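Local structure of pectate lyase 47 (Bacillus sp. TS-47, 1VBL) at residues Asp190-Glu195 and Asn205-Gly210; Asn246-Thr249 and Val254-Ile257; Asp337-Ile342 and Glu376-Gln381. The protein probably cleaves pectate, the demethylated backbone of pectin, by beta-elimination, as a thermostable, calcium-binding member of polysaccharide lyase family 1. All coordinates share one frame; numbering follows the deposited sequence.

Contact 1: residues Asp190-Glu195 and Asn205-Gly210; sequences DSISIE and NTFTDG. With CA (calcium ion), chain B.
Ser191 and Ile192 press against the rim of the Phe207 ring, directly after the calcium ligand Asp190. Asp190 holds the calcium ion with both carboxylate oxygens, OD1 and OD2 each 2.6 Å from the metal. Three waters add further ligands, and Asp229 and Asp233 complete the site from the same chain; the backbone N of Gly230 also donates to Asp190 OD1, which, with the two metal bonds, probably holds the carboxylate in place. At Ser191 the chain brings CB to 3.8 Å from Phe207 CD1, close to the plane of the ring. With its hydroxyl anti to the carbonyl carbon (chi1 -73°), Ser191 takes a hydrogen bond at OG from a water 2.7 Å away, which in turn accepts a weak bond from the backbone N of Thr208. Ile192 continues along the same rim: its extended chain (chi2 -177°) carries CD1 to 3.9 Å from Phe207 CZ, and the two side chains cross at about a right angle. Strands 192-195 and 200-208 lie in different parallel sheets of the right-handed beta-helix of pectate lyases, so these side chains meet inside the coil. There Phe207 also meets the nearly parallel rings of Phe165 and Phe248, from the neighbouring strands. With an alanine in place of Phe207, a gap would probably open beside Ser191 CB and Ile192 CD1, leaving Phe165 and Phe248 without their shared aromatic neighbour. Further along, Ser193 OG donates to Glu195 OE1 at 2.7 Å, on the lone pair anti to the other carboxylate oxygen.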
ATOM      1  N   ASP A 190      -5.682   3.132  -4.588  1.00 13.83           N
ATOM      2  CA  ASP A 190      -4.360   2.736  -4.099  1.00 13.38           C
ATOM      3  C   ASP A 190      -3.527   2.386  -5.326  1.00 12.00           C
ATOM      4  O   ASP A 190      -4.080   2.046  -6.371  1.00 11.99           O
ATOM      5  CB  ASP A 190      -4.437   1.475  -3.241  1.00 13.44           C
ATOM      6  CG  ASP A 190      -5.581   1.498  -2.276  1.00 13.65           C
ATOM      7  OD1 ASP A 190      -5.739   2.515  -1.569  1.00 12.00           O
ATOM      8  OD2 ASP A 190      -6.319   0.493  -2.218  1.00 14.75           O
ATOM      9  N   SER A 191      -2.203   2.439  -5.204  1.00 11.72           N
ATOM     10  CA  SER A 191      -1.353   2.075  -6.333  1.00 10.25           C
ATOM     11  C   SER A 191      -1.527   0.577  -6.577  1.00 10.49           C
ATOM     12  O   SER A 191      -1.550   0.115  -7.716  1.00 10.76           O
ATOM     13  CB  SER A 191       0.111   2.408  -6.034  1.00 10.71           C
ATOM     14  OG  SER A 191       0.316   3.812  -6.085  1.00 11.43           O
ATOM     15  N   ILE A 192      -1.651  -0.174  -5.487  1.00  9.88           N
ATOM     16  CA  ILE A 192      -1.865  -1.614  -5.557  1.00 11.40           C
ATOM     17  C   ILE A 192      -2.843  -1.998  -4.460  1.00 11.63           C
ATOM     18  O   ILE A 192      -2.606  -1.735  -3.280  1.00 11.58           O
ATOM     19  CB  ILE A 192      -0.558  -2.423  -5.362  1.00 12.59           C
ATOM     20  CG1 ILE A 192       0.388  -2.179  -6.540  1.00 12.41           C
ATOM     21  CG2 ILE A 192      -0.882  -3.915  -5.252  1.00 14.58           C
ATOM     22  CD1 ILE A 192       1.678  -2.986  -6.480  1.00 13.05           C
ATOM     23  N   SER A 193      -3.949  -2.610  -4.862  1.00 11.92           N
ATOM     24  CA  SER A 193      -4.975  -3.038  -3.928  1.00 12.92           C
ATOM     25  C   SER A 193      -5.161  -4.544  -4.069  1.00 13.74           C
ATOM     26  O   SER A 193      -5.540  -5.037  -5.130  1.00 15.22           O
ATOM     27  CB  SER A 193      -6.291  -2.316  -4.226  1.00 16.77           C
ATOM     28  OG  SER A 193      -7.325  -2.796  -3.383  1.00 22.00           O
ATOM     29  N   ILE A 194      -4.873  -5.266  -2.994  1.00 12.28           N
ATOM     30  CA  ILE A 194      -4.989  -6.716  -2.974  1.00 13.99           C
ATOM     31  C   ILE A 194      -6.233  -7.090  -2.172  1.00 15.43           C
ATOM     32  O   ILE A 194      -6.294  -6.859  -0.960  1.00 14.73           O
ATOM     33  CB  ILE A 194      -3.728  -7.335  -2.336  1.00 13.51           C
ATOM     34  CG1 ILE A 194      -2.494  -6.896  -3.130  1.00 14.60           C
ATOM     35  CG2 ILE A 194      -3.845  -8.848  -2.293  1.00 13.43           C
ATOM     36  CD1 ILE A 194      -1.159  -7.324  -2.513  1.00 14.70           C
ATOM     37  N   GLU A 195      -7.223  -7.661  -2.853  1.00 15.44           N
ATOM     38  CA  GLU A 195      -8.479  -8.036  -2.209  1.00 16.34           C
ATOM     39  C   GLU A 195      -8.868  -9.476  -2.539  1.00 14.91           C
ATOM     40  O   GLU A 195      -8.961  -9.848  -3.707  1.00 14.94           O
ATOM     41  CB  GLU A 195      -9.594  -7.084  -2.666  1.00 18.14           C
ATOM     42  CG  GLU A 195      -9.182  -5.618  -2.683  1.00 25.04           C
ATOM     43  CD  GLU A 195     -10.230  -4.700  -3.302  1.00 29.35           C
ATOM     44  OE1 GLU A 195      -9.888  -3.533  -3.596  1.00 30.97           O
ATOM     45  OE2 GLU A 195     -11.387  -5.133  -3.490  1.00 28.37           O
ATOM     46  N   ASN A 205       9.693  -2.238  -6.044  1.00 10.21           N
ATOM     47  CA  ASN A 205       8.883  -1.195  -6.648  1.00  9.59           C
ATOM     48  C   ASN A 205       9.110   0.036  -5.789  1.00 11.07           C
ATOM     49  O   ASN A 205       9.653  -0.053  -4.686  1.00  8.44           O
ATOM     50  CB  ASN A 205       7.399  -1.566  -6.622  1.00  8.89           C
ATOM     51  CG  ASN A 205       7.094  -2.803  -7.440  1.00 11.29           C
ATOM     52  OD1 ASN A 205       7.199  -2.795  -8.672  1.00 10.59           O
ATOM     53  ND2 ASN A 205       6.714  -3.879  -6.761  1.00  9.08           N
ATOM     54  N   THR A 206       8.721   1.190  -6.307  1.00 10.53           N
ATOM     55  CA  THR A 206       8.851   2.423  -5.558  1.00 11.08           C
ATOM     56  C   THR A 206       7.467   3.052  -5.534  1.00 11.64           C
ATOM     57  O   THR A 206       6.783   3.106  -6.554  1.00 13.21           O
ATOM     58  CB  THR A 206       9.875   3.378  -6.208  1.00 12.33           C
ATOM     59  OG1 THR A 206      11.192   2.830  -6.054  1.00 12.81           O
ATOM     60  CG2 THR A 206       9.827   4.748  -5.544  1.00 12.57           C
ATOM     61  N   PHE A 207       7.043   3.485  -4.354  1.00 11.96           N
ATOM     62  CA  PHE A 207       5.730   4.098  -4.188  1.00 10.98           C
ATOM     63  C   PHE A 207       5.934   5.509  -3.666  1.00  9.77           C
ATOM     64  O   PHE A 207       6.615   5.704  -2.662  1.00 11.48           O
ATOM     65  CB  PHE A 207       4.903   3.287  -3.190  1.00 11.14           C
ATOM     66  CG  PHE A 207       4.615   1.881  -3.640  1.00 11.23           C
ATOM     67  CD1 PHE A 207       3.455   1.588  -4.353  1.00 11.20           C
ATOM     68  CD2 PHE A 207       5.512   0.851  -3.365  1.00 10.05           C
ATOM     69  CE1 PHE A 207       3.190   0.290  -4.786  1.00 11.85           C
ATOM     70  CE2 PHE A 207       5.259  -0.451  -3.792  1.00 10.17           C
ATOM     71  CZ  PHE A 207       4.097  -0.734  -4.504  1.00  9.39           C
ATOM     72  N   THR A 208       5.351   6.489  -4.349  1.00  9.32           N
ATOM     73  CA  THR A 208       5.491   7.884  -3.941  1.00 10.75           C
ATOM     74  C   THR A 208       4.323   8.712  -4.451  1.00 11.26           C
ATOM     75  O   THR A 208       3.714   8.364  -5.460  1.00 11.50           O
ATOM     76  CB  THR A 208       6.785   8.507  -4.513  1.00 10.32           C
ATOM     77  OG1 THR A 208       6.871   9.882  -4.115  1.00 11.44           O
ATOM     78  CG2 THR A 208       6.786   8.437  -6.042  1.00 14.34           C
ATOM     79  N   ASP A 209       3.992   9.793  -3.751  1.00 10.38           N
ATOM     80  CA  ASP A 209       2.921  10.657  -4.228  1.00 12.27           C
ATOM     81  C   ASP A 209       3.510  11.514  -5.351  1.00 13.15           C
ATOM     82  O   ASP A 209       2.791  12.224  -6.055  1.00 13.71           O
ATOM     83  CB  ASP A 209       2.363  11.528  -3.093  1.00 11.60           C
ATOM     84  CG  ASP A 209       1.447  10.745  -2.161  1.00 13.66           C
ATOM     85  OD1 ASP A 209       1.197   9.550  -2.443  1.00 11.38           O
ATOM     86  OD2 ASP A 209       0.970  11.317  -1.155  1.00 13.77           O
ATOM     87  N   GLY A 210       4.829  11.421  -5.509  1.00 13.66           N
ATOM     88  CA  GLY A 210       5.538  12.139  -6.560  1.00 14.83           C
ATOM     89  C   GLY A 210       5.257  13.618  -6.747  1.00 16.59           C
ATOM     90  O   GLY A 210       5.403  14.408  -5.817  1.00 15.58           O
TER
HETATM   91 CA    CA B 417      -7.416   1.280   0.056  1.00 25.80          CA
HETATM   92  O   HOH W   1       2.411   5.036  -4.989  1.00 15.10           O
HETATM   93  O   HOH W   2      -9.078   2.197  -1.400  1.00 24.75           O
HETATM   94  O   HOH W   3      -8.159  -1.226   0.208  1.00 23.80           O
HETATM   95  O   HOH W   4      -8.851   1.661   2.085  1.00 24.97           O

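Contact 2: residues Asn246-Thr249 and Val254-Ile257; sequences NVFT and VTLI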
ATOM      1  N   ASN A 246      10.920  -2.828  -1.422  1.00  9.34           N
ATOM      2  CA  ASN A 246      10.173  -1.733  -2.034  1.00  8.24           C
ATOM      3  C   ASN A 246      10.505  -0.444  -1.306  1.00  9.37           C
ATOM      4  O   ASN A 246      10.959  -0.457  -0.161  1.00  9.87           O
ATOM      5  CB  ASN A 246       8.662  -1.958  -1.909  1.00  9.15           C
ATOM      6  CG  ASN A 246       8.194  -3.195  -2.630  1.00  8.43           C
ATOM      7  OD1 ASN A 246       8.148  -3.232  -3.864  1.00  9.29           O
ATOM      8  ND2 ASN A 246       7.844  -4.225  -1.867  1.00  8.00           N
ATOM      9  N   VAL A 247      10.285   0.675  -1.980  1.00  9.03           N
ATOM     10  CA  VAL A 247      10.494   1.972  -1.366  1.00 10.85           C
ATOM     11  C   VAL A 247       9.102   2.581  -1.230  1.00 10.57           C
ATOM     12  O   VAL A 247       8.318   2.554  -2.176  1.00 11.73           O
ATOM     13  CB  VAL A 247      11.349   2.915  -2.251  1.00 10.39           C
ATOM     14  CG1 VAL A 247      11.290   4.335  -1.690  1.00 10.56           C
ATOM     15  CG2 VAL A 247      12.797   2.439  -2.287  1.00 10.99           C
ATOM     16  N   PHE A 248       8.790   3.084  -0.041  1.00 11.28           N
ATOM     17  CA  PHE A 248       7.517   3.745   0.219  1.00 10.49           C
ATOM     18  C   PHE A 248       7.924   5.110   0.749  1.00 10.80           C
ATOM     19  O   PHE A 248       8.495   5.218   1.832  1.00 10.42           O
ATOM     20  CB  PHE A 248       6.703   3.003   1.283  1.00 11.07           C
ATOM     21  CG  PHE A 248       6.333   1.604   0.898  1.00 11.02           C
ATOM     22  CD1 PHE A 248       7.146   0.533   1.253  1.00  9.91           C
ATOM     23  CD2 PHE A 248       5.174   1.356   0.167  1.00 10.76           C
ATOM     24  CE1 PHE A 248       6.810  -0.774   0.885  1.00 11.13           C
ATOM     25  CE2 PHE A 248       4.829   0.057  -0.206  1.00 11.52           C
ATOM     26  CZ  PHE A 248       5.649  -1.009   0.153  1.00 11.21           C
ATOM     27  N   THR A 249       7.642   6.158  -0.016  1.00 10.35           N
ATOM     28  CA  THR A 249       8.036   7.488   0.406  1.00  9.98           C
ATOM     29  C   THR A 249       7.007   8.541   0.020  1.00 10.27           C
ATOM     30  O   THR A 249       6.174   8.319  -0.868  1.00 11.44           O
ATOM     31  CB  THR A 249       9.416   7.851  -0.216  1.00 11.45           C
ATOM     32  OG1 THR A 249       9.916   9.059   0.369  1.00 11.97           O
ATOM     33  CG2 THR A 249       9.283   8.039  -1.721  1.00 12.12           C
ATOM     34  N   VAL A 254       0.284   4.295   4.114  1.00 12.76           N
ATOM     35  CA  VAL A 254       0.996   3.333   3.286  1.00 12.20           C
ATOM     36  C   VAL A 254       0.378   1.953   3.081  1.00 12.31           C
ATOM     37  O   VAL A 254      -0.099   1.643   1.987  1.00 12.97           O
ATOM     38  CB  VAL A 254       2.446   3.148   3.801  1.00 11.72           C
ATOM     39  CG1 VAL A 254       3.200   2.173   2.906  1.00 11.80           C
ATOM     40  CG2 VAL A 254       3.156   4.494   3.831  1.00 11.18           C
ATOM     41  N   THR A 255       0.382   1.126   4.122  1.00 12.29           N
ATOM     42  CA  THR A 255      -0.130  -0.232   3.985  1.00 12.49           C
ATOM     43  C   THR A 255      -1.094  -0.725   5.051  1.00 12.04           C
ATOM     44  O   THR A 255      -0.735  -0.902   6.211  1.00 12.84           O
ATOM     45  CB  THR A 255       1.042  -1.237   3.893  1.00 13.30           C
ATOM     46  OG1 THR A 255       1.749  -1.022   2.665  1.00 14.72           O
ATOM     47  CG2 THR A 255       0.534  -2.682   3.943  1.00 13.54           C
ATOM     48  N   LEU A 256      -2.324  -0.965   4.624  1.00 13.36           N
ATOM     49  CA  LEU A 256      -3.361  -1.475   5.500  1.00 14.27           C
ATOM     50  C   LEU A 256      -3.435  -2.987   5.280  1.00 13.50           C
ATOM     51  O   LEU A 256      -3.403  -3.454   4.143  1.00 14.62           O
ATOM     52  CB  LEU A 256      -4.700  -0.833   5.133  1.00 16.09           C
ATOM     53  CG  LEU A 256      -5.942  -1.177   5.955  1.00 19.36           C
ATOM     54  CD1 LEU A 256      -5.778  -0.674   7.382  1.00 17.57           C
ATOM     55  CD2 LEU A 256      -7.160  -0.534   5.303  1.00 20.39           C
ATOM     56  N   ILE A 257      -3.501  -3.750   6.364  1.00 12.69           N
ATOM     57  CA  ILE A 257      -3.622  -5.204   6.269  1.00 13.50           C
ATOM     58  C   ILE A 257      -4.834  -5.545   7.135  1.00 15.04           C
ATOM     59  O   ILE A 257      -4.738  -5.612   8.361  1.00 14.52           O
ATOM     60  CB  ILE A 257      -2.362  -5.928   6.800  1.00 13.26           C
ATOM     61  CG1 ILE A 257      -1.151  -5.559   5.926  1.00 12.20           C
ATOM     62  CG2 ILE A 257      -2.582  -7.448   6.783  1.00 11.44           C
ATOM     63  CD1 ILE A 257       0.153  -6.229   6.346  1.00 11.23           C
TER
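Phe248 and Val254 meet through one methyl group, CG1 of the valine, set obliquely to the phenylalanine ring. CG1 lies 3.5 Å from Phe248 CD2, a snug approach, and 3.8 Å from Phe248 CG; it also reaches Phe248 CB at 3.9 Å, so the methyl sits where the ring joins its stem. Val254 puts CG1 there by holding it anti to its own backbone N (chi1 -178°), which leaves CG2 beside that N and clear of the ring. Phe248 holds its ring beside its own backbone N (chi1 -62°) and turns it roughly perpendicular to the side-chain stem (chi2 92°). In that pose the ring also meets that of Tyr279 at a small interplanar angle, while Val254 touches Tyr279 and Leu286 as well. Thr255 is a looser neighbour, with OG1 4.3 Å from Phe248 CE2; that hydroxyl is bonded to the backbone O of Leu232. One residue further on, Leu256 N donates to OD1 of the calcium ligand Asp233, which ties the chain after this packing to the metal site. Strand 239-251 turns through a short corner into strand 253-257, which belongs to another parallel sheet, and inward-facing side chains from successive parallel strands stack in the interior, as in the parallel beta-helix of pectate lyases.

Contact 3: residues Asp337-Ile342 and Glu376-Gln381; sequences DPSLII and ESNTLQ
Ser339 holds its hydroxyl between its backbone N and carbonyl carbon (chi1 72°), while Ser377 sets its own anti to the carbonyl carbon (chi1 -54°), and the two short side chains touch. Ser339 OG lies 3.6 Å from Ser377 CB, a van der Waals contact, and no direct hydrogen bond joins the two segments. Asn378, its CG likewise anti to the carbonyl carbon, places its amide by the 3-10 turn, but ND2 stays 3.8 Å from Ser339 O. Water does the bridging instead. One molecule accepts from Asn378 ND2 at 3.1 Å and is bonded to Ser339 OG at 2.8 Å, with a weak further bond to Ser339 O. The same ND2 also donates to the backbone O of Tyr374 in helix 370-377, so the amide is held by the last turn of the helix before it as well as by the water. A second molecule donates to Asp337 OD2 at 2.5 Å and is bonded to Ser377 OG at 2.7 Å, spanning the more exposed side of the contact. The other carboxylate oxygen, Asp337 OD1, turns back on its own chain and accepts from Ser339 N at 2.9 Å, met from 37° above the carboxylate plane. Beyond the contact, Gln381 NE2 donates to Thr379 O and to the backbone O of Asn375, tying down the loop after the helix. Ser339 and Pro338 also rest on Ser373 of helix 370-377, so that helix lies against the loop that leads into strand 342-345. The bond from Ser339 N to Asp337 OD1 closes an Asx turn, which leads into a 3-10 turn closed by Leu340 N and Asp337 O at 3.0 Å.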
ATOM      1  N   ASP A 337       9.551  10.607  20.821  1.00 17.82           N
ATOM      2  CA  ASP A 337       9.269   9.709  21.932  1.00 18.13           C
ATOM      3  C   ASP A 337       9.061   8.355  21.250  1.00 17.05           C
ATOM      4  O   ASP A 337       8.091   8.172  20.520  1.00 16.64           O
ATOM      5  CB  ASP A 337       7.980  10.148  22.625  1.00 21.01           C
ATOM      6  CG  ASP A 337       7.645   9.300  23.835  1.00 23.63           C
ATOM      7  OD1 ASP A 337       8.057   8.124  23.884  1.00 22.79           O
ATOM      8  OD2 ASP A 337       6.950   9.816  24.733  1.00 27.15           O
ATOM      9  N   PRO A 338       9.968   7.392  21.469  1.00 17.73           N
ATOM     10  CA  PRO A 338       9.805   6.081  20.827  1.00 17.37           C
ATOM     11  C   PRO A 338       8.511   5.324  21.134  1.00 18.10           C
ATOM     12  O   PRO A 338       8.184   4.350  20.450  1.00 15.74           O
ATOM     13  CB  PRO A 338      11.062   5.319  21.258  1.00 18.45           C
ATOM     14  CG  PRO A 338      11.452   5.986  22.553  1.00 22.37           C
ATOM     15  CD  PRO A 338      11.197   7.440  22.280  1.00 19.28           C
ATOM     16  N   SER A 339       7.769   5.771  22.144  1.00 16.66           N
ATOM     17  CA  SER A 339       6.515   5.112  22.495  1.00 17.08           C
ATOM     18  C   SER A 339       5.462   5.405  21.425  1.00 17.17           C
ATOM     19  O   SER A 339       4.380   4.814  21.426  1.00 19.80           O
ATOM     20  CB  SER A 339       6.013   5.599  23.858  1.00 18.14           C
ATOM     21  OG  SER A 339       5.518   6.925  23.790  1.00 18.61           O
ATOM     22  N   LEU A 340       5.790   6.313  20.511  1.00 15.92           N
ATOM     23  CA  LEU A 340       4.883   6.702  19.435  1.00 15.16           C
ATOM     24  C   LEU A 340       5.020   5.831  18.194  1.00 13.01           C
ATOM     25  O   LEU A 340       4.171   5.873  17.311  1.00 14.39           O
ATOM     26  CB  LEU A 340       5.137   8.158  19.028  1.00 17.25           C
ATOM     27  CG  LEU A 340       4.725   9.296  19.966  1.00 20.12           C
ATOM     28  CD1 LEU A 340       5.231   9.033  21.368  1.00 25.32           C
ATOM     29  CD2 LEU A 340       5.283  10.606  19.430  1.00 21.62           C
ATOM     30  N   ILE A 341       6.083   5.039  18.128  1.00 12.36           N
ATOM     31  CA  ILE A 341       6.319   4.207  16.959  1.00 12.45           C
ATOM     32  C   ILE A 341       5.271   3.109  16.792  1.00 14.21           C
ATOM     33  O   ILE A 341       4.925   2.740  15.672  1.00 13.64           O
ATOM     34  CB  ILE A 341       7.742   3.624  17.006  1.00 13.69           C
ATOM     35  CG1 ILE A 341       8.748   4.781  17.071  1.00 14.00           C
ATOM     36  CG2 ILE A 341       8.002   2.760  15.776  1.00 14.69           C
ATOM     37  CD1 ILE A 341      10.199   4.359  17.258  1.00 14.82           C
ATOM     38  N   ILE A 342       4.768   2.590  17.906  1.00 13.33           N
ATOM     39  CA  ILE A 342       3.733   1.564  17.863  1.00 14.71           C
ATOM     40  C   ILE A 342       2.434   2.202  18.333  1.00 15.06           C
ATOM     41  O   ILE A 342       2.431   3.009  19.255  1.00 15.26           O
ATOM     42  CB  ILE A 342       4.050   0.372  18.796  1.00 14.29           C
ATOM     43  CG1 ILE A 342       5.284  -0.379  18.293  1.00 15.14           C
ATOM     44  CG2 ILE A 342       2.844  -0.572  18.861  1.00 14.95           C
ATOM     45  CD1 ILE A 342       5.674  -1.556  19.161  1.00 14.80           C
ATOM     46  N   GLU A 376       5.105   1.671  28.618  1.00 22.88           N
ATOM     47  CA  GLU A 376       5.447   2.627  29.668  1.00 24.23           C
ATOM     48  C   GLU A 376       4.703   3.950  29.578  1.00 23.46           C
ATOM     49  O   GLU A 376       4.461   4.599  30.597  1.00 23.97           O
ATOM     50  CB  GLU A 376       6.948   2.919  29.655  1.00 28.41           C
ATOM     51  CG  GLU A 376       7.831   1.761  30.063  1.00 33.57           C
ATOM     52  CD  GLU A 376       9.298   2.146  30.067  1.00 37.59           C
ATOM     53  OE1 GLU A 376       9.646   3.135  30.746  1.00 39.81           O
ATOM     54  OE2 GLU A 376      10.100   1.465  29.394  1.00 40.23           O
ATOM     55  N   SER A 377       4.342   4.352  28.365  1.00 21.54           N
ATOM     56  CA  SER A 377       3.659   5.626  28.169  1.00 21.06           C
ATOM     57  C   SER A 377       2.202   5.534  27.736  1.00 19.41           C
ATOM     58  O   SER A 377       1.563   6.560  27.496  1.00 20.19           O
ATOM     59  CB  SER A 377       4.432   6.465  27.145  1.00 22.99           C
ATOM     60  OG  SER A 377       5.791   6.611  27.523  1.00 25.22           O
ATOM     61  N   ASN A 378       1.665   4.324  27.640  1.00 16.81           N
ATOM     62  CA  ASN A 378       0.282   4.170  27.208  1.00 17.08           C
ATOM     63  C   ASN A 378      -0.601   3.406  28.186  1.00 17.36           C
ATOM     64  O   ASN A 378      -0.115   2.801  29.140  1.00 17.16           O
ATOM     65  CB  ASN A 378       0.254   3.506  25.830  1.00 17.27           C
ATOM     66  CG  ASN A 378       0.667   4.458  24.724  1.00 17.34           C
ATOM     67  OD1 ASN A 378      -0.146   5.240  24.229  1.00 15.21           O
ATOM     68  ND2 ASN A 378       1.943   4.418  24.351  1.00 18.61           N
ATOM     69  N   THR A 379      -1.907   3.446  27.938  1.00 18.87           N
ATOM     70  CA  THR A 379      -2.872   2.772  28.796  1.00 19.19           C
ATOM     71  C   THR A 379      -2.997   1.291  28.458  1.00 18.92           C
ATOM     72  O   THR A 379      -2.417   0.451  29.142  1.00 19.06           O
ATOM     73  CB  THR A 379      -4.259   3.434  28.690  1.00 19.84           C
ATOM     74  OG1 THR A 379      -4.658   3.490  27.315  1.00 20.48           O
ATOM     75  CG2 THR A 379      -4.216   4.848  29.265  1.00 22.43           C
ATOM     76  N   LEU A 380      -3.757   0.973  27.413  1.00 18.62           N
ATOM     77  CA  LEU A 380      -3.936  -0.416  27.003  1.00 18.24           C
ATOM     78  C   LEU A 380      -2.566  -1.019  26.735  1.00 17.22           C
ATOM     79  O   LEU A 380      -1.829  -0.542  25.873  1.00 16.11           O
ATOM     80  CB  LEU A 380      -4.800  -0.507  25.741  1.00 18.77           C
ATOM     81  CG  LEU A 380      -4.996  -1.931  25.205  1.00 18.97           C
ATOM     82  CD1 LEU A 380      -5.607  -2.809  26.293  1.00 19.74           C
ATOM     83  CD2 LEU A 380      -5.886  -1.906  23.977  1.00 19.88           C
ATOM     84  N   GLN A 381      -2.234  -2.072  27.475  1.00 16.62           N
ATOM     85  CA  GLN A 381      -0.940  -2.731  27.346  1.00 17.01           C
ATOM     86  C   GLN A 381      -0.835  -3.740  26.213  1.00 18.72           C
ATOM     87  O   GLN A 381      -1.824  -4.330  25.775  1.00 18.20           O
ATOM     88  CB  GLN A 381      -0.577  -3.413  28.665  1.00 17.84           C
ATOM     89  CG  GLN A 381      -0.470  -2.446  29.827  1.00 16.72           C
ATOM     90  CD  GLN A 381       0.689  -1.488  29.672  1.00 17.90           C
ATOM     91  OE1 GLN A 381       1.849  -1.857  29.881  1.00 16.50           O
ATOM     92  NE2 GLN A 381       0.387  -0.250  29.292  1.00 16.66           N
TER
HETATM   93  O   HOH W   5       6.021   9.283  26.967  1.00 30.89           O
HETATM   94  O   HOH W   6       2.793   7.128  23.234  1.00 30.50           O

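Overall arrangement
Contacts 1 and 2 are buried near the middle of the chain and about 7 Å apart between centres; contact 3 lies toward the surface, about 22 Å from contact 2 by the same measure. Contact 1 joins strand 200-208 to the sheet of 192-195, and contact 2 joins the neighbouring strand 239-251 to that of 253-257. They touch directly, through the hydrogen bond of Phe207 N to Val247 O and the packing of Phe207 on Phe248. Their packing is apolar and aromatic; contact 1 carries a calcium ligand and contact 2 lies close by. Contact 3 joins a 3-10 turn to the end of a helix by small polar side chains and bridging waters, far from the metal.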